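Local coordinates for protein N5-carboxyaminoimidazole ribonucleotide synthetase (Bacillus anthracis, PDB 3QFF) that probably uses ATP and bicarbonate to carboxylate aminoimidazole ribonucleotide to its N5-carboxy form in purine biosynthesis, as an ATP-grasp enzyme that binds ADP, at residues 208-213 and 307-312; 286-291 and 357-362. All coordinates share one frame; numbering follows the deposited sequence.

Contact 1: 208-213 and 307-312; sequences ETKVFP and LGETNL
In the ATP-grasp domain, E208 and the opening residues of strand 209-220 lie beside L307-L312, part of the connection from helix 294-303 to strand 316-322, and E208 meets L307 where the two segments begin. The two segments run end to end in nearly the same direction, yet side chains rather than backbone ladders join them, an example of how an irregular loop can be fastened along a strand. With CG anti to the backbone N (chi1 -169°), E208 stretches out until OE2 takes the amide N of L307 at 2.9 Å; the bond is nearly straight (168°) but meets the carboxylate from above its plane. The other oxygen, OE1, reaches the carbonyl O of L307 through a water that donates to both. L307 in turn slides its side chain back past that of E208, and its CB lies 3.7 Å from CG of K210. The K210 chain bends at chi2, passes the carbonyl of G308 and ends in a long, weak salt bridge, NZ to OE1 of E309, 3.4 Å. Farther on, CB of L312 makes a looser apolar touch, 4.0 Å from CG of P213. T310 divides its branches: OG1 donates to the carbonyl O of V211 at 2.7 Å, while CG2 sits over one face of the F212 ring, 3.8 Å from the centroid and 11° off the normal.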
ATOM      1  N   GLU A 208     -23.123   3.110   2.249  1.00 24.87           N
ATOM      2  CA  GLU A 208     -22.561   2.250   1.191  1.00 25.27           C
ATOM      3  C   GLU A 208     -21.910   1.015   1.826  1.00 25.37           C
ATOM      4  O   GLU A 208     -21.227   1.139   2.836  1.00 25.27           O
ATOM      5  CB  GLU A 208     -21.534   2.998   0.342  1.00 24.83           C
ATOM      6  CG  GLU A 208     -21.128   2.237  -0.904  1.00 25.65           C
ATOM      7  CD  GLU A 208     -20.003   2.899  -1.660  1.00 27.60           C
ATOM      8  OE1 GLU A 208     -19.673   2.398  -2.750  1.00 29.97           O
ATOM      9  OE2 GLU A 208     -19.440   3.908  -1.171  1.00 26.91           O
ATOM     10  N   THR A 209     -22.140  -0.163   1.245  1.00 25.42           N
ATOM     11  CA  THR A 209     -21.611  -1.416   1.801  1.00 26.28           C
ATOM     12  C   THR A 209     -20.733  -2.132   0.785  1.00 25.62           C
ATOM     13  O   THR A 209     -21.000  -2.096  -0.421  1.00 25.95           O
ATOM     14  CB  THR A 209     -22.768  -2.354   2.311  1.00 26.27           C
ATOM     15  OG1 THR A 209     -23.503  -1.665   3.328  1.00 28.98           O
ATOM     16  CG2 THR A 209     -22.226  -3.626   2.929  1.00 28.53           C
ATOM     17  N   LYS A 210     -19.667  -2.768   1.271  1.00 24.91           N
ATOM     18  CA  LYS A 210     -18.856  -3.658   0.446  1.00 23.10           C
ATOM     19  C   LYS A 210     -18.520  -4.859   1.292  1.00 22.94           C
ATOM     20  O   LYS A 210     -18.336  -4.732   2.501  1.00 22.46           O
ATOM     21  CB  LYS A 210     -17.557  -2.992  -0.026  1.00 23.41           C
ATOM     22  CG  LYS A 210     -17.699  -1.827  -1.011  1.00 22.82           C
ATOM     23  CD  LYS A 210     -18.070  -2.260  -2.426  1.00 23.85           C
ATOM     24  CE  LYS A 210     -18.419  -1.011  -3.217  1.00 25.95           C
ATOM     25  NZ  LYS A 210     -18.966  -1.315  -4.545  1.00 30.40           N
ATOM     26  N   VAL A 211     -18.420  -6.021   0.652  1.00 22.22           N
ATOM     27  CA  VAL A 211     -18.050  -7.248   1.341  1.00 22.31           C
ATOM     28  C   VAL A 211     -16.819  -7.845   0.652  1.00 22.08           C
ATOM     29  O   VAL A 211     -16.725  -7.881  -0.591  1.00 22.57           O
ATOM     30  CB  VAL A 211     -19.209  -8.268   1.363  1.00 22.41           C
ATOM     31  CG1 VAL A 211     -18.928  -9.400   2.345  1.00 22.34           C
ATOM     32  CG2 VAL A 211     -20.506  -7.572   1.747  1.00 24.23           C
ATOM     33  N   PHE A 212     -15.866  -8.275   1.458  1.00 21.24           N
ATOM     34  CA  PHE A 212     -14.696  -8.975   0.952  1.00 21.72           C
ATOM     35  C   PHE A 212     -14.995 -10.460   0.751  1.00 22.45           C
ATOM     36  O   PHE A 212     -15.990 -10.962   1.277  1.00 22.44           O
ATOM     37  CB  PHE A 212     -13.520  -8.796   1.906  1.00 20.71           C
ATOM     38  CG  PHE A 212     -12.842  -7.481   1.760  1.00 20.87           C
ATOM     39  CD1 PHE A 212     -13.111  -6.444   2.665  1.00 18.01           C
ATOM     40  CD2 PHE A 212     -11.955  -7.262   0.714  1.00 19.26           C
ATOM     41  CE1 PHE A 212     -12.464  -5.208   2.539  1.00 21.88           C
ATOM     42  CE2 PHE A 212     -11.301  -6.024   0.581  1.00 19.85           C
ATOM     43  CZ  PHE A 212     -11.553  -5.001   1.493  1.00 17.85           C
ATOM     44  N   PRO A 213     -14.148 -11.157  -0.026  1.00 23.33           N
ATOM     45  CA  PRO A 213     -14.400 -12.589  -0.273  1.00 24.15           C
ATOM     46  C   PRO A 213     -14.246 -13.409   1.004  1.00 24.10           C
ATOM     47  O   PRO A 213     -13.512 -13.002   1.918  1.00 25.65           O
ATOM     48  CB  PRO A 213     -13.310 -12.994  -1.290  1.00 24.41           C
ATOM     49  CG  PRO A 213     -12.703 -11.721  -1.785  1.00 24.64           C
ATOM     50  CD  PRO A 213     -12.978 -10.648  -0.761  1.00 24.14           C
ATOM     51  N   LEU A 307     -16.499   3.912  -1.320  1.00 22.01           N
ATOM     52  CA  LEU A 307     -15.760   2.703  -1.002  1.00 22.30           C
ATOM     53  C   LEU A 307     -15.069   2.170  -2.255  1.00 22.66           C
ATOM     54  O   LEU A 307     -15.561   2.356  -3.356  1.00 22.77           O
ATOM     55  CB  LEU A 307     -16.676   1.648  -0.365  1.00 21.04           C
ATOM     56  CG  LEU A 307     -17.354   2.049   0.955  1.00 21.30           C
ATOM     57  CD1 LEU A 307     -18.226   0.903   1.499  1.00 20.63           C
ATOM     58  CD2 LEU A 307     -16.339   2.525   2.029  1.00 20.35           C
ATOM     59  N   GLY A 308     -13.919   1.525  -2.087  1.00 22.53           N
ATOM     60  CA  GLY A 308     -13.263   0.887  -3.226  1.00 23.00           C
ATOM     61  C   GLY A 308     -13.807  -0.506  -3.495  1.00 22.69           C
ATOM     62  O   GLY A 308     -14.593  -1.033  -2.716  1.00 23.20           O
ATOM     63  N   GLU A 309     -13.392  -1.105  -4.599  1.00 23.56           N
ATOM     64  CA  GLU A 309     -13.830  -2.467  -4.933  1.00 24.34           C
ATOM     65  C   GLU A 309     -13.139  -3.535  -4.082  1.00 23.89           C
ATOM     66  O   GLU A 309     -12.030  -3.321  -3.589  1.00 23.18           O
ATOM     67  CB  GLU A 309     -13.687  -2.738  -6.441  1.00 24.97           C
ATOM     68  CG  GLU A 309     -14.437  -1.709  -7.323  1.00 27.77           C
ATOM     69  CD  GLU A 309     -15.904  -1.499  -6.897  1.00 32.36           C
ATOM     70  OE1 GLU A 309     -16.591  -2.494  -6.593  1.00 34.34           O
ATOM     71  OE2 GLU A 309     -16.376  -0.340  -6.875  1.00 35.14           O
ATOM     72  N   THR A 310     -13.797  -4.678  -3.902  1.00 24.00           N
ATOM     73  CA  THR A 310     -13.255  -5.741  -3.042  1.00 24.77           C
ATOM     74  C   THR A 310     -12.915  -7.023  -3.794  1.00 25.75           C
ATOM     75  O   THR A 310     -12.712  -8.080  -3.174  1.00 26.51           O
ATOM     76  CB  THR A 310     -14.232  -6.115  -1.938  1.00 25.28           C
ATOM     77  OG1 THR A 310     -15.448  -6.559  -2.542  1.00 26.05           O
ATOM     78  CG2 THR A 310     -14.497  -4.921  -1.031  1.00 24.11           C
ATOM     79  N   ASN A 311     -12.864  -6.929  -5.120  1.00 25.95           N
ATOM     80  CA  ASN A 311     -12.516  -8.052  -5.980  1.00 26.65           C
ATOM     81  C   ASN A 311     -11.218  -8.717  -5.583  1.00 26.43           C
ATOM     82  O   ASN A 311     -10.222  -8.034  -5.301  1.00 26.38           O
ATOM     83  CB  ASN A 311     -12.392  -7.582  -7.425  1.00 27.39           C
ATOM     84  CG  ASN A 311     -13.683  -7.004  -7.955  1.00 29.19           C
ATOM     85  OD1 ASN A 311     -14.729  -7.656  -7.907  1.00 32.95           O
ATOM     86  ND2 ASN A 311     -13.624  -5.779  -8.462  1.00 31.66           N
ATOM     87  N   LEU A 312     -11.237 -10.044  -5.576  1.00 25.79           N
ATOM     88  CA  LEU A 312     -10.036 -10.835  -5.391  1.00 26.01           C
ATOM     89  C   LEU A 312      -9.294 -10.872  -6.729  1.00 26.55           C
ATOM     90  O   LEU A 312      -9.808 -11.414  -7.715  1.00 26.21           O
ATOM     91  CB  LEU A 312     -10.365 -12.258  -4.930  1.00 25.70           C
ATOM     92  CG  LEU A 312      -9.113 -13.084  -4.574  1.00 26.52           C
ATOM     93  CD1 LEU A 312      -8.450 -12.577  -3.288  1.00 25.14           C
ATOM     94  CD2 LEU A 312      -9.418 -14.542  -4.463  1.00 26.28           C
TER
HETATM   95  O   HOH W   1     -17.953   3.212  -4.345  1.00 34.54           O

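Contact 2: 286-291 and 357-362; sequences TQDACE and HVNILN
D288 reaches from the short helix 286-289 to N359 and L361 of the facing strand. Its CB stands 4.0 Å from CD1 of L361 and also borders the amide nitrogen of N359. Beyond it, CG lies beside the N359 side chain, and at the tip OD2 accepts a bond from ND2 of N359, 2.8 Å long and close to straight (164°). That N-H arrives on the anti side of the carboxylate and only slightly out of its plane, although carboxylate and amide planes are turned 74° apart. The same OD2 is also bonded to NE2 of H342, and ND2 of N359 bonds to the carbonyl of H284, so both polar tips have a second partner. Here a helical turn from the ATP-grasp family region packs on strand 354-361 of the C-terminal region, a strand of the large antiparallel sheet. One residue earlier in the helix, the extended chain of Q287 carries OE1 to the rim of the H357 imidazole, 2.8 Å from NE2, but the bond is strongly bent and weak; that ring stacks with those of H342 and H284, and its ND1 is bonded to the hydroxyl of Y344. At the other end, CD1 of L361 rests 4.0 Å from CB of A289.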
ATOM      1  N   THR A 286      -6.038  -8.965   2.178  1.00 19.55           N
ATOM      2  CA  THR A 286      -6.580  -7.948   1.269  1.00 19.33           C
ATOM      3  C   THR A 286      -5.527  -6.920   0.829  1.00 19.97           C
ATOM      4  O   THR A 286      -5.705  -6.267  -0.195  1.00 19.64           O
ATOM      5  CB  THR A 286      -7.739  -7.149   1.899  1.00 19.18           C
ATOM      6  OG1 THR A 286      -7.285  -6.505   3.105  1.00 18.52           O
ATOM      7  CG2 THR A 286      -8.919  -8.059   2.196  1.00 17.70           C
ATOM      8  N   GLN A 287      -4.464  -6.768   1.618  1.00 20.97           N
ATOM      9  CA  GLN A 287      -3.398  -5.805   1.326  1.00 22.11           C
ATOM     10  C   GLN A 287      -2.698  -6.077   0.014  1.00 22.70           C
ATOM     11  O   GLN A 287      -2.206  -5.154  -0.628  1.00 22.95           O
ATOM     12  CB  GLN A 287      -2.332  -5.837   2.420  1.00 22.08           C
ATOM     13  CG  GLN A 287      -2.705  -5.089   3.692  1.00 23.90           C
ATOM     14  CD  GLN A 287      -1.547  -5.061   4.649  1.00 26.86           C
ATOM     15  OE1 GLN A 287      -0.971  -6.109   5.000  1.00 25.73           O
ATOM     16  NE2 GLN A 287      -1.165  -3.864   5.056  1.00 27.19           N
ATOM     17  N   ASP A 288      -2.603  -7.351  -0.355  1.00 22.90           N
ATOM     18  CA  ASP A 288      -1.880  -7.720  -1.570  1.00 24.25           C
ATOM     19  C   ASP A 288      -2.759  -8.365  -2.639  1.00 24.38           C
ATOM     20  O   ASP A 288      -2.424  -8.329  -3.819  1.00 24.51           O
ATOM     21  CB  ASP A 288      -0.662  -8.591  -1.209  1.00 23.93           C
ATOM     22  CG  ASP A 288       0.346  -7.839  -0.343  1.00 25.04           C
ATOM     23  OD1 ASP A 288       0.895  -6.821  -0.828  1.00 26.76           O
ATOM     24  OD2 ASP A 288       0.578  -8.242   0.824  1.00 24.17           O
ATOM     25  N   ALA A 289      -3.899  -8.916  -2.233  1.00 24.46           N
ATOM     26  CA  ALA A 289      -4.692  -9.754  -3.149  1.00 24.58           C
ATOM     27  C   ALA A 289      -6.012  -9.149  -3.612  1.00 25.05           C
ATOM     28  O   ALA A 289      -6.647  -9.703  -4.517  1.00 25.08           O
ATOM     29  CB  ALA A 289      -4.944 -11.118  -2.536  1.00 24.36           C
ATOM     30  N   CYS A 290      -6.432  -8.040  -2.996  1.00 24.99           N
ATOM     31  CA  CYS A 290      -7.697  -7.401  -3.369  1.00 25.30           C
ATOM     32  C   CYS A 290      -7.485  -6.025  -3.955  1.00 25.39           C
ATOM     33  O   CYS A 290      -6.449  -5.400  -3.767  1.00 24.54           O
ATOM     34  CB  CYS A 290      -8.646  -7.295  -2.171  1.00 24.89           C
ATOM     35  SG  CYS A 290      -9.329  -8.856  -1.659  1.00 27.77           S
ATOM     36  N   GLU A 291      -8.515  -5.543  -4.634  1.00 26.01           N
ATOM     37  CA  GLU A 291      -8.492  -4.233  -5.251  1.00 26.55           C
ATOM     38  C   GLU A 291      -8.332  -3.071  -4.240  1.00 26.25           C
ATOM     39  O   GLU A 291      -7.697  -2.065  -4.559  1.00 26.70           O
ATOM     40  CB  GLU A 291      -9.745  -4.083  -6.114  1.00 27.60           C
ATOM     41  CG  GLU A 291      -9.646  -2.971  -7.106  1.00 30.08           C
ATOM     42  CD  GLU A 291     -10.767  -3.001  -8.113  1.00 33.70           C
ATOM     43  OE1 GLU A 291     -11.242  -1.900  -8.473  1.00 35.61           O
ATOM     44  OE2 GLU A 291     -11.176  -4.117  -8.524  1.00 35.66           O
ATOM     45  N   HIS A 357       3.141 -10.492   8.983  1.00 22.57           N
ATOM     46  CA  HIS A 357       2.500 -11.540   8.191  1.00 21.88           C
ATOM     47  C   HIS A 357       3.113 -11.570   6.790  1.00 22.41           C
ATOM     48  O   HIS A 357       3.715 -10.585   6.338  1.00 22.43           O
ATOM     49  CB  HIS A 357       0.970 -11.340   8.122  1.00 21.63           C
ATOM     50  CG  HIS A 357       0.551 -10.098   7.394  1.00 20.27           C
ATOM     51  ND1 HIS A 357       0.400  -8.882   8.026  1.00 18.93           N
ATOM     52  CD2 HIS A 357       0.219  -9.894   6.097  1.00 18.22           C
ATOM     53  CE1 HIS A 357       0.009  -7.978   7.144  1.00 17.65           C
ATOM     54  NE2 HIS A 357      -0.107  -8.565   5.967  1.00 17.48           N
ATOM     55  N   VAL A 358       2.967 -12.695   6.108  1.00 21.75           N
ATOM     56  CA  VAL A 358       3.364 -12.768   4.717  1.00 22.72           C
ATOM     57  C   VAL A 358       2.170 -13.232   3.887  1.00 22.49           C
ATOM     58  O   VAL A 358       1.490 -14.201   4.249  1.00 22.68           O
ATOM     59  CB  VAL A 358       4.641 -13.657   4.511  1.00 23.12           C
ATOM     60  CG1 VAL A 358       4.417 -15.074   5.021  1.00 23.64           C
ATOM     61  CG2 VAL A 358       5.083 -13.670   3.045  1.00 24.20           C
ATOM     62  N   ASN A 359       1.903 -12.509   2.796  1.00 21.71           N
ATOM     63  CA  ASN A 359       0.888 -12.885   1.832  1.00 21.54           C
ATOM     64  C   ASN A 359       1.518 -13.593   0.644  1.00 22.87           C
ATOM     65  O   ASN A 359       2.289 -12.987  -0.123  1.00 22.39           O
ATOM     66  CB  ASN A 359       0.120 -11.641   1.369  1.00 21.38           C
ATOM     67  CG  ASN A 359      -0.838 -11.132   2.428  1.00 20.61           C
ATOM     68  OD1 ASN A 359      -1.355 -11.915   3.237  1.00 22.40           O
ATOM     69  ND2 ASN A 359      -1.072  -9.831   2.444  1.00 20.65           N
ATOM     70  N   ILE A 360       1.193 -14.872   0.504  1.00 23.28           N
ATOM     71  CA  ILE A 360       1.732 -15.684  -0.567  1.00 24.36           C
ATOM     72  C   ILE A 360       0.707 -15.750  -1.686  1.00 25.41           C
ATOM     73  O   ILE A 360      -0.333 -16.410  -1.549  1.00 25.39           O
ATOM     74  CB  ILE A 360       2.063 -17.122  -0.086  1.00 23.99           C
ATOM     75  CG1 ILE A 360       2.950 -17.096   1.158  1.00 23.65           C
ATOM     76  CG2 ILE A 360       2.726 -17.936  -1.219  1.00 25.08           C
ATOM     77  CD1 ILE A 360       3.076 -18.471   1.848  1.00 24.45           C
ATOM     78  N   LEU A 361       1.014 -15.073  -2.789  1.00 26.52           N
ATOM     79  CA  LEU A 361       0.128 -14.982  -3.939  1.00 28.28           C
ATOM     80  C   LEU A 361       0.477 -16.043  -4.975  1.00 28.96           C
ATOM     81  O   LEU A 361       1.652 -16.258  -5.283  1.00 29.66           O
ATOM     82  CB  LEU A 361       0.230 -13.583  -4.564  1.00 28.22           C
ATOM     83  CG  LEU A 361      -0.842 -12.518  -4.283  1.00 30.57           C
ATOM     84  CD1 LEU A 361      -1.083 -12.276  -2.804  1.00 30.51           C
ATOM     85  CD2 LEU A 361      -0.438 -11.225  -4.965  1.00 29.59           C
ATOM     86  N   ASN A 362      -0.542 -16.720  -5.500  1.00 29.88           N
ATOM     87  CA  ASN A 362      -0.357 -17.753  -6.520  1.00 30.40           C
ATOM     88  C   ASN A 362      -1.668 -18.026  -7.229  1.00 31.24           C
ATOM     89  O   ASN A 362      -2.739 -17.938  -6.612  1.00 30.86           O
ATOM     90  CB  ASN A 362       0.199 -19.053  -5.904  1.00 30.19           C
ATOM     91  CG  ASN A 362       0.887 -19.944  -6.936  1.00 30.09           C
ATOM     92  OD1 ASN A 362       0.239 -20.676  -7.680  1.00 29.38           O
ATOM     93  ND2 ASN A 362       2.206 -19.864  -6.992  1.00 29.44           N
TER

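How the contacts relate
Contacts 1 and 2 show how two contacts of one chain, their centres 15 Å apart, can still touch through a few side chains. ND2 of N311 lies 3.0 Å from OE2 of E291 in a probable hydrogen bond, and CD2 of F212 packs 3.5 Å from CG2 of T286. Both reach the same antiparallel sheet, contact 1 at strand 209-220 and contact 2 at strand 354-361, and their segments alternate along the chain. The second subunit also adjoins both: its Y340 hydroxyl bonds to N of E309 and to OE1 of E291. The ADP pocket is built from residues between 113 and 274, a range in which only 208-213 of the four segments falls; the other three lie beyond it in sequence.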